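Local coordinates for protein glycoside hydrolase family 31 (Trueperella pyogenes, PDB 5I0F) that degrades cycloalternan as a family 31 glycoside hydrolase, working through a covalent glycosyl-enzyme intermediate, at residues Leu439-Arg453 with Tyr492-Ser506. Sequence-based numbering, arbitrary orientation.
Sequences LSTEAGRQWWTEQRR and YPVNYARAYGDLLRS
Arg-453 grips Ser-506 end-on: NH1 (2.9 Å) and NH2 (3.1 Å) both meet the single OG of Ser-506 close to the guanidinium plane, and OG in turn bonds to Leu-503 O one turn back. The bend in the Arg-453 chain at chi3 (-69°) also lays one guanidinium face over Leu-503 CD1, while NE is held by Glu-450 and NH1 has a second partner in Glu-457. At the buried side, Trp-448 NE1 donates to Tyr-500 OH over 2.9 Å; the bond is bent, 131° at the hydrogen, with the oxygen tilted from the indole plane. Gln-388 also bonds to that hydroxyl and to Arg-452 NE.

Between these helices of the TIM-barrel domain, the guanidinium of Arg-445 stacks on that of Arg-498, centres 4.0 Å apart and planes 17° from parallel. Arg-445 is pinned by NH2 to Leu-439 O and by a salt bridge from NH1 to Glu-442 OE1. Two waters link Glu-442 to Asp-502, one also accepting from Arg-445 NE and the other from Arg-498 NH2.

Ala-499 CB lies against the Arg-445 methylenes, and Thr-449 sets CG2 over the Tyr-500 ring and CB 4.0 Å from Leu-503 CB. Leu-439 pushes CD1 between Tyr-492 and Tyr-496, 3.9 Å from Tyr-496 CB. Tyr-500 and Leu-503 continue inward to barrel strand 463-466. With Glu-442 and Asp-502 beside them, the stacked arginines probably have much of their mutual repulsion offset; this charged, water-bridged cluster lies beside the aromatic and aliphatic packing of Tyr-500 and Leu-503.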
ATOM      1  N   LEU A 439       6.751  -9.598  13.257  1.00 21.04           N
ATOM      2  CA  LEU A 439       6.390  -8.431  14.032  1.00 20.93           C
ATOM      3  C   LEU A 439       5.003  -8.601  14.646  1.00 21.28           C
ATOM      4  O   LEU A 439       4.378  -7.610  15.044  1.00 21.17           O
ATOM      5  CB  LEU A 439       6.476  -7.183  13.122  1.00 20.31           C
ATOM      6  CG  LEU A 439       7.829  -6.975  12.410  1.00 20.07           C
ATOM      7  CD1 LEU A 439       7.769  -5.773  11.473  1.00 19.78           C
ATOM      8  CD2 LEU A 439       8.974  -6.791  13.403  1.00 20.40           C
ATOM      9  N   SER A 440       4.527  -9.853  14.732  1.00 21.52           N
ATOM     10  CA  SER A 440       3.176 -10.151  15.210  1.00 22.11           C
ATOM     11  C   SER A 440       3.031 -10.163  16.739  1.00 22.87           C
ATOM     12  O   SER A 440       1.904 -10.147  17.227  1.00 23.72           O
ATOM     13  CB  SER A 440       2.656 -11.468  14.601  1.00 22.31           C
ATOM     14  OG  SER A 440       3.254 -12.642  15.168  1.00 22.29           O
ATOM     15  N   THR A 441       4.141 -10.191  17.483  1.00 23.22           N
ATOM     16  CA  THR A 441       4.114 -10.141  18.949  1.00 24.02           C
ATOM     17  C   THR A 441       5.030  -9.039  19.460  1.00 24.26           C
ATOM     18  O   THR A 441       5.927  -8.593  18.740  1.00 23.58           O
ATOM     19  CB  THR A 441       4.594 -11.466  19.584  1.00 24.57           C
ATOM     20  OG1 THR A 441       5.984 -11.683  19.294  1.00 24.10           O
ATOM     21  CG2 THR A 441       3.775 -12.639  19.080  1.00 25.04           C
ATOM     22  N   GLU A 442       4.818  -8.630  20.708  1.00 24.70           N
ATOM     23  CA  GLU A 442       5.649  -7.596  21.313  1.00 25.55           C
ATOM     24  C   GLU A 442       7.132  -7.976  21.299  1.00 24.85           C
ATOM     25  O   GLU A 442       7.983  -7.144  20.967  1.00 24.30           O
ATOM     26  CB  GLU A 442       5.172  -7.237  22.731  1.00 26.89           C
ATOM     27  CG  GLU A 442       5.807  -5.977  23.307  1.00 28.13           C
ATOM     28  CD  GLU A 442       5.439  -4.696  22.561  1.00 29.17           C
ATOM     29  OE1 GLU A 442       4.255  -4.543  22.146  1.00 29.74           O
ATOM     30  OE2 GLU A 442       6.349  -3.837  22.376  1.00 29.06           O
ATOM     31  N   ALA A 443       7.435  -9.234  21.603  1.00 24.95           N
ATOM     32  CA  ALA A 443       8.822  -9.687  21.655  1.00 24.84           C
ATOM     33  C   ALA A 443       9.502  -9.622  20.287  1.00 23.91           C
ATOM     34  O   ALA A 443      10.654  -9.208  20.197  1.00 23.92           O
ATOM     35  CB  ALA A 443       8.918 -11.098  22.242  1.00 25.15           C
ATOM     36  N   GLY A 444       8.790  -9.988  19.227  1.00 23.17           N
ATOM     37  CA  GLY A 444       9.333  -9.886  17.864  1.00 22.81           C
ATOM     38  C   GLY A 444       9.548  -8.447  17.382  1.00 22.04           C
ATOM     39  O   GLY A 444      10.558  -8.146  16.760  1.00 21.67           O
ATOM     40  N   ARG A 445       8.599  -7.567  17.685  1.00 22.04           N
ATOM     41  CA  ARG A 445       8.702  -6.149  17.364  1.00 22.05           C
ATOM     42  C   ARG A 445       9.880  -5.512  18.112  1.00 23.10           C
ATOM     43  O   ARG A 445      10.657  -4.723  17.535  1.00 21.95           O
ATOM     44  CB  ARG A 445       7.405  -5.410  17.684  1.00 22.03           C
ATOM     45  CG  ARG A 445       6.246  -5.812  16.779  1.00 21.80           C
ATOM     46  CD  ARG A 445       5.029  -4.921  16.956  1.00 21.90           C
ATOM     47  NE  ARG A 445       4.366  -5.065  18.256  1.00 22.27           N
ATOM     48  CZ  ARG A 445       3.391  -5.933  18.546  1.00 22.15           C
ATOM     49  NH1 ARG A 445       2.881  -5.937  19.757  1.00 22.81           N
ATOM     50  NH2 ARG A 445       2.929  -6.800  17.659  1.00 22.17           N
ATOM     51  N   GLN A 446      10.023  -5.870  19.384  1.00 24.34           N
ATOM     52  CA  GLN A 446      11.128  -5.355  20.189  1.00 26.08           C
ATOM     53  C   GLN A 446      12.496  -5.820  19.697  1.00 25.72           C
ATOM     54  O   GLN A 446      13.425  -4.995  19.651  1.00 24.85           O
ATOM     55  CB  GLN A 446      10.925  -5.604  21.685  1.00 29.14           C
ATOM     56  CG  GLN A 446       9.900  -4.587  22.186  1.00 32.27           C
ATOM     57  CD  GLN A 446       9.610  -4.622  23.658  1.00 36.05           C
ATOM     58  OE1 GLN A 446      10.267  -5.322  24.425  1.00 40.45           O
ATOM     59  NE2 GLN A 446       8.617  -3.837  24.070  1.00 38.30           N
ATOM     60  N   TRP A 447      12.603  -7.088  19.299  1.00 24.55           N
ATOM     61  CA  TRP A 447      13.863  -7.624  18.798  1.00 24.45           C
ATOM     62  C   TRP A 447      14.315  -6.854  17.556  1.00 22.94           C
ATOM     63  O   TRP A 447      15.461  -6.442  17.455  1.00 23.09           O
ATOM     64  CB  TRP A 447      13.768  -9.136  18.497  1.00 25.27           C
ATOM     65  CG  TRP A 447      15.117  -9.735  18.352  1.00 25.98           C
ATOM     66  CD1 TRP A 447      15.827 -10.398  19.311  1.00 27.02           C
ATOM     67  CD2 TRP A 447      15.950  -9.690  17.193  1.00 26.28           C
ATOM     68  NE1 TRP A 447      17.053 -10.780  18.815  1.00 27.27           N
ATOM     69  CE2 TRP A 447      17.158 -10.349  17.522  1.00 26.56           C
ATOM     70  CE3 TRP A 447      15.796  -9.155  15.906  1.00 25.67           C
ATOM     71  CZ2 TRP A 447      18.193 -10.496  16.618  1.00 26.98           C
ATOM     72  CZ3 TRP A 447      16.835  -9.283  15.011  1.00 26.23           C
ATOM     73  CH2 TRP A 447      18.029  -9.946  15.374  1.00 26.94           C
ATOM     74  N   TRP A 448      13.414  -6.694  16.602  1.00 21.35           N
ATOM     75  CA  TRP A 448      13.723  -6.003  15.366  1.00 20.69           C
ATOM     76  C   TRP A 448      14.081  -4.533  15.600  1.00 20.47           C
ATOM     77  O   TRP A 448      15.094  -4.049  15.077  1.00 20.54           O
ATOM     78  CB  TRP A 448      12.514  -6.093  14.423  1.00 20.44           C
ATOM     79  CG  TRP A 448      12.769  -5.508  13.068  1.00 20.08           C
ATOM     80  CD1 TRP A 448      12.271  -4.336  12.570  1.00 20.01           C
ATOM     81  CD2 TRP A 448      13.590  -6.062  12.036  1.00 19.92           C
ATOM     82  NE1 TRP A 448      12.719  -4.138  11.292  1.00 19.40           N
ATOM     83  CE2 TRP A 448      13.520  -5.188  10.934  1.00 19.52           C
ATOM     84  CE3 TRP A 448      14.362  -7.219  11.930  1.00 20.78           C
ATOM     85  CZ2 TRP A 448      14.198  -5.424   9.750  1.00 19.76           C
ATOM     86  CZ3 TRP A 448      15.059  -7.455  10.751  1.00 20.51           C
ATOM     87  CH2 TRP A 448      14.946  -6.564   9.662  1.00 20.14           C
ATOM     88  N   THR A 449      13.278  -3.831  16.395  1.00 20.52           N
ATOM     89  CA  THR A 449      13.492  -2.398  16.591  1.00 20.78           C
ATOM     90  C   THR A 449      14.663  -2.077  17.544  1.00 21.40           C
ATOM     91  O   THR A 449      15.241  -1.008  17.459  1.00 21.08           O
ATOM     92  CB  THR A 449      12.216  -1.691  17.082  1.00 20.78           C
ATOM     93  OG1 THR A 449      11.738  -2.336  18.264  1.00 21.30           O
ATOM     94  CG2 THR A 449      11.143  -1.725  15.992  1.00 20.56           C
ATOM     95  N   GLU A 450      15.016  -2.991  18.436  1.00 22.21           N
ATOM     96  CA  GLU A 450      16.140  -2.770  19.336  1.00 23.47           C
ATOM     97  C   GLU A 450      17.440  -2.584  18.542  1.00 23.52           C
ATOM     98  O   GLU A 450      18.293  -1.795  18.923  1.00 23.42           O
ATOM     99  CB  GLU A 450      16.274  -3.934  20.322  1.00 24.93           C
ATOM    100  CG  GLU A 450      17.236  -3.686  21.461  1.00 26.72           C
ATOM    101  CD  GLU A 450      16.871  -2.506  22.362  1.00 28.19           C
ATOM    102  OE1 GLU A 450      15.692  -2.117  22.469  1.00 28.55           O
ATOM    103  OE2 GLU A 450      17.810  -1.961  22.991  1.00 31.13           O
ATOM    104  N   GLN A 451      17.557  -3.283  17.416  1.00 23.51           N
ATOM    105  CA  GLN A 451      18.685  -3.090  16.488  1.00 24.00           C
ATOM    106  C   GLN A 451      18.821  -1.616  16.007  1.00 23.92           C
ATOM    107  O   GLN A 451      19.925  -1.172  15.668  1.00 24.93           O
ATOM    108  CB  GLN A 451      18.532  -4.016  15.276  1.00 24.14           C
ATOM    109  CG  GLN A 451      18.479  -5.527  15.566  1.00 25.28           C
ATOM    110  CD  GLN A 451      19.855  -6.175  15.686  1.00 26.89           C
ATOM    111  OE1 GLN A 451      20.730  -5.946  14.840  1.00 28.11           O
ATOM    112  NE2 GLN A 451      20.049  -7.009  16.721  1.00 27.43           N
ATOM    113  N   ARG A 452      17.706  -0.888  15.952  1.00 23.41           N
ATOM    114  CA  ARG A 452      17.650   0.520  15.500  1.00 23.17           C
ATOM    115  C   ARG A 452      17.556   1.555  16.596  1.00 22.99           C
ATOM    116  O   ARG A 452      17.505   2.756  16.286  1.00 22.12           O
ATOM    117  CB  ARG A 452      16.405   0.748  14.607  1.00 23.37           C
ATOM    118  CG  ARG A 452      16.505   0.136  13.248  1.00 23.40           C
ATOM    119  CD  ARG A 452      15.927  -1.268  13.175  1.00 23.49           C
ATOM    120  NE  ARG A 452      16.230  -1.746  11.845  1.00 23.72           N
ATOM    121  CZ  ARG A 452      16.472  -2.997  11.488  1.00 24.22           C
ATOM    122  NH1 ARG A 452      16.413  -4.016  12.354  1.00 24.32           N
ATOM    123  NH2 ARG A 452      16.773  -3.225  10.223  1.00 24.77           N
ATOM    124  N   ARG A 453      17.492   1.125  17.858  1.00 22.92           N
ATOM    125  CA  ARG A 453      17.198   2.037  18.959  1.00 23.06           C
ATOM    126  C   ARG A 453      18.227   3.155  19.056  1.00 22.56           C
ATOM    127  O   ARG A 453      17.865   4.313  19.291  1.00 22.44           O
ATOM    128  CB  ARG A 453      17.095   1.276  20.299  1.00 23.93           C
ATOM    129  CG  ARG A 453      16.856   2.168  21.525  1.00 24.64           C
ATOM    130  CD  ARG A 453      16.629   1.343  22.789  1.00 25.64           C
ATOM    131  NE  ARG A 453      15.350   0.655  22.711  1.00 25.90           N
ATOM    132  CZ  ARG A 453      14.162   1.211  22.917  1.00 26.05           C
ATOM    133  NH1 ARG A 453      14.042   2.499  23.230  1.00 26.38           N
ATOM    134  NH2 ARG A 453      13.068   0.472  22.781  1.00 26.76           N
ATOM    135  N   TYR A 492       0.310  -7.745   8.394  1.00 19.38           N
ATOM    136  CA  TYR A 492       1.742  -7.435   8.526  1.00 18.76           C
ATOM    137  C   TYR A 492       2.072  -5.927   8.569  1.00 18.62           C
ATOM    138  O   TYR A 492       2.798  -5.480   9.463  1.00 17.70           O
ATOM    139  CB  TYR A 492       2.568  -8.110   7.416  1.00 18.59           C
ATOM    140  CG  TYR A 492       4.028  -8.101   7.752  1.00 18.62           C
ATOM    141  CD1 TYR A 492       4.820  -6.995   7.494  1.00 18.23           C
ATOM    142  CD2 TYR A 492       4.611  -9.184   8.410  1.00 18.95           C
ATOM    143  CE1 TYR A 492       6.156  -6.951   7.879  1.00 18.16           C
ATOM    144  CE2 TYR A 492       5.944  -9.161   8.780  1.00 18.96           C
ATOM    145  CZ  TYR A 492       6.721  -8.051   8.510  1.00 18.69           C
ATOM    146  OH  TYR A 492       8.055  -8.054   8.875  1.00 18.79           O
ATOM    147  N   PRO A 493       1.583  -5.155   7.580  1.00 18.51           N
ATOM    148  CA  PRO A 493       1.974  -3.743   7.588  1.00 18.40           C
ATOM    149  C   PRO A 493       1.477  -2.938   8.785  1.00 18.60           C
ATOM    150  O   PRO A 493       2.139  -1.950   9.170  1.00 18.31           O
ATOM    151  CB  PRO A 493       1.414  -3.215   6.253  1.00 18.41           C
ATOM    152  CG  PRO A 493       0.347  -4.158   5.874  1.00 18.58           C
ATOM    153  CD  PRO A 493       0.857  -5.497   6.338  1.00 18.74           C
ATOM    154  N   VAL A 494       0.378  -3.376   9.398  1.00 18.59           N
ATOM    155  CA  VAL A 494      -0.121  -2.749  10.622  1.00 19.09           C
ATOM    156  C   VAL A 494       0.881  -2.975  11.764  1.00 19.27           C
ATOM    157  O   VAL A 494       1.262  -2.039  12.459  1.00 18.57           O
ATOM    158  CB  VAL A 494      -1.517  -3.271  11.000  1.00 19.73           C
ATOM    159  CG1 VAL A 494      -2.071  -2.528  12.204  1.00 20.48           C
ATOM    160  CG2 VAL A 494      -2.470  -3.123   9.814  1.00 19.97           C
ATOM    161  N   ASN A 495       1.304  -4.228  11.937  1.00 19.10           N
ATOM    162  CA  ASN A 495       2.291  -4.584  12.957  1.00 19.65           C
ATOM    163  C   ASN A 495       3.655  -3.902  12.730  1.00 19.36           C
ATOM    164  O   ASN A 495       4.339  -3.494  13.687  1.00 19.66           O
ATOM    165  CB  ASN A 495       2.431  -6.112  12.996  1.00 20.00           C
ATOM    166  CG  ASN A 495       1.288  -6.786  13.740  1.00 20.66           C
ATOM    167  OD1 ASN A 495       0.765  -6.235  14.689  1.00 20.84           O
ATOM    168  ND2 ASN A 495       0.926  -7.997  13.334  1.00 21.15           N
ATOM    169  N   TYR A 496       4.033  -3.762  11.463  1.00 18.84           N
ATOM    170  CA  TYR A 496       5.284  -3.100  11.070  1.00 18.52           C
ATOM    171  C   TYR A 496       5.314  -1.622  11.481  1.00 18.27           C
ATOM    172  O   TYR A 496       6.254  -1.165  12.158  1.00 17.38           O
ATOM    173  CB  TYR A 496       5.441  -3.277   9.566  1.00 18.30           C
ATOM    174  CG  TYR A 496       6.570  -2.576   8.852  1.00 18.04           C
ATOM    175  CD1 TYR A 496       7.839  -2.426   9.411  1.00 18.06           C
ATOM    176  CD2 TYR A 496       6.359  -2.065   7.572  1.00 18.15           C
ATOM    177  CE1 TYR A 496       8.868  -1.797   8.693  1.00 17.84           C
ATOM    178  CE2 TYR A 496       7.363  -1.449   6.856  1.00 17.62           C
ATOM    179  CZ  TYR A 496       8.625  -1.307   7.423  1.00 17.96           C
ATOM    180  OH  TYR A 496       9.622  -0.685   6.687  1.00 17.63           O
ATOM    181  N   ALA A 497       4.299  -0.883  11.071  1.00 18.55           N
ATOM    182  CA  ALA A 497       4.182   0.537  11.449  1.00 19.08           C
ATOM    183  C   ALA A 497       4.103   0.671  12.964  1.00 19.58           C
ATOM    184  O   ALA A 497       4.812   1.493  13.552  1.00 20.41           O
ATOM    185  CB  ALA A 497       2.971   1.187  10.782  1.00 19.12           C
ATOM    186  N   ARG A 498       3.286  -0.158  13.602  1.00 20.17           N
ATOM    187  CA  ARG A 498       3.216  -0.198  15.062  1.00 20.67           C
ATOM    188  C   ARG A 498       4.577  -0.402  15.735  1.00 20.21           C
ATOM    189  O   ARG A 498       4.895   0.268  16.712  1.00 19.97           O
ATOM    190  CB  ARG A 498       2.270  -1.301  15.517  1.00 22.26           C
ATOM    191  CG  ARG A 498       2.159  -1.444  17.023  1.00 23.78           C
ATOM    192  CD  ARG A 498       1.197  -2.534  17.434  1.00 25.99           C
ATOM    193  NE  ARG A 498       1.083  -2.577  18.899  1.00 28.09           N
ATOM    194  CZ  ARG A 498       0.395  -3.479  19.585  1.00 29.30           C
ATOM    195  NH1 ARG A 498      -0.266  -4.442  18.968  1.00 29.63           N
ATOM    196  NH2 ARG A 498       0.378  -3.411  20.911  1.00 30.71           N
ATOM    197  N   ALA A 499       5.368  -1.349  15.232  1.00 19.71           N
ATOM    198  CA  ALA A 499       6.691  -1.661  15.834  1.00 18.97           C
ATOM    199  C   ALA A 499       7.557  -0.413  15.927  1.00 18.51           C
ATOM    200  O   ALA A 499       8.142  -0.145  16.965  1.00 18.21           O
ATOM    201  CB  ALA A 499       7.412  -2.712  15.007  1.00 18.86           C
ATOM    202  N   TYR A 500       7.619   0.361  14.835  1.00 17.96           N
ATOM    203  CA  TYR A 500       8.481   1.545  14.807  1.00 18.52           C
ATOM    204  C   TYR A 500       7.867   2.729  15.576  1.00 18.76           C
ATOM    205  O   TYR A 500       8.597   3.492  16.234  1.00 19.21           O
ATOM    206  CB  TYR A 500       8.844   1.924  13.379  1.00 17.95           C
ATOM    207  CG  TYR A 500       9.900   1.039  12.756  1.00 17.99           C
ATOM    208  CD1 TYR A 500       9.567  -0.183  12.136  1.00 17.74           C
ATOM    209  CD2 TYR A 500      11.232   1.414  12.775  1.00 17.97           C
ATOM    210  CE1 TYR A 500      10.547  -0.976  11.547  1.00 17.91           C
ATOM    211  CE2 TYR A 500      12.213   0.637  12.176  1.00 18.56           C
ATOM    212  CZ  TYR A 500      11.874  -0.557  11.569  1.00 18.47           C
ATOM    213  OH  TYR A 500      12.873  -1.283  10.950  1.00 19.32           O
ATOM    214  N   GLY A 501       6.540   2.867  15.521  1.00 18.84           N
ATOM    215  CA  GLY A 501       5.838   3.834  16.374  1.00 19.38           C
ATOM    216  C   GLY A 501       6.145   3.615  17.852  1.00 20.07           C
ATOM    217  O   GLY A 501       6.458   4.562  18.573  1.00 20.25           O
ATOM    218  N   ASP A 502       6.105   2.351  18.291  1.00 20.99           N
ATOM    219  CA  ASP A 502       6.427   1.996  19.680  1.00 21.68           C
ATOM    220  C   ASP A 502       7.893   2.295  20.044  1.00 21.64           C
ATOM    221  O   ASP A 502       8.171   2.728  21.173  1.00 21.77           O
ATOM    222  CB  ASP A 502       6.094   0.523  19.964  1.00 23.07           C
ATOM    223  CG  ASP A 502       4.603   0.255  20.004  1.00 24.78           C
ATOM    224  OD1 ASP A 502       3.813   1.224  20.052  1.00 26.28           O
ATOM    225  OD2 ASP A 502       4.196  -0.935  19.975  1.00 27.22           O
ATOM    226  N   LEU A 503       8.833   2.047  19.120  1.00 20.63           N
ATOM    227  CA  LEU A 503      10.235   2.429  19.341  1.00 20.82           C
ATOM    228  C   LEU A 503      10.353   3.916  19.634  1.00 20.45           C
ATOM    229  O   LEU A 503      10.950   4.315  20.625  1.00 20.22           O
ATOM    230  CB  LEU A 503      11.127   2.032  18.149  1.00 20.40           C
ATOM    231  CG  LEU A 503      12.575   2.521  18.210  1.00 20.67           C
ATOM    232  CD1 LEU A 503      13.267   1.942  19.443  1.00 21.34           C
ATOM    233  CD2 LEU A 503      13.318   2.202  16.918  1.00 20.11           C
ATOM    234  N   LEU A 504       9.734   4.725  18.777  1.00 20.23           N
ATOM    235  CA  LEU A 504       9.781   6.172  18.929  1.00 20.47           C
ATOM    236  C   LEU A 504       9.159   6.665  20.242  1.00 21.48           C
ATOM    237  O   LEU A 504       9.774   7.444  20.967  1.00 21.28           O
ATOM    238  CB  LEU A 504       9.110   6.830  17.742  1.00 19.95           C
ATOM    239  CG  LEU A 504       9.917   6.704  16.426  1.00 19.39           C
ATOM    240  CD1 LEU A 504       9.005   6.901  15.233  1.00 18.92           C
ATOM    241  CD2 LEU A 504      11.069   7.689  16.372  1.00 19.45           C
ATOM    242  N   ARG A 505       7.962   6.178  20.542  1.00 22.41           N
ATOM    243  CA  ARG A 505       7.300   6.460  21.813  1.00 24.33           C
ATOM    244  C   ARG A 505       8.180   6.103  22.997  1.00 24.87           C
ATOM    245  O   ARG A 505       8.241   6.884  23.940  1.00 25.37           O
ATOM    246  CB  ARG A 505       5.971   5.700  21.950  1.00 25.31           C
ATOM    247  CG  ARG A 505       4.841   6.178  21.061  1.00 26.32           C
ATOM    248  CD  ARG A 505       3.635   5.273  21.259  1.00 28.39           C
ATOM    249  NE  ARG A 505       2.603   5.544  20.271  1.00 30.03           N
ATOM    250  CZ  ARG A 505       2.368   4.847  19.150  1.00 30.99           C
ATOM    251  NH1 ARG A 505       3.066   3.754  18.807  1.00 30.08           N
ATOM    252  NH2 ARG A 505       1.375   5.252  18.350  1.00 32.49           N
ATOM    253  N   SER A 506       8.849   4.941  22.949  1.00 24.55           N
ATOM    254  CA  SER A 506       9.718   4.496  24.062  1.00 25.11           C
ATOM    255  C   SER A 506      10.937   5.379  24.264  1.00 25.20           C
ATOM    256  O   SER A 506      11.506   5.405  25.353  1.00 24.94           O
ATOM    257  CB  SER A 506      10.169   3.018  23.904  1.00 25.06           C
ATOM    258  OG  SER A 506      11.174   2.871  22.913  1.00 25.19           O
TER
HETATM  259  O   HOH W   1      -0.428  -9.677  15.492  1.00 23.27           O
HETATM  260  O   HOH W   2       0.307  -7.127  17.445  1.00 38.48           O
HETATM  261  O   HOH W   3       5.883  -2.979  19.663  1.00 25.31           O
HETATM  262  O   HOH W   4       2.859  -2.187  22.004  1.00 36.36           O
HETATM  263  O   HOH W   5       8.626  -2.078  18.929  1.00 26.58           O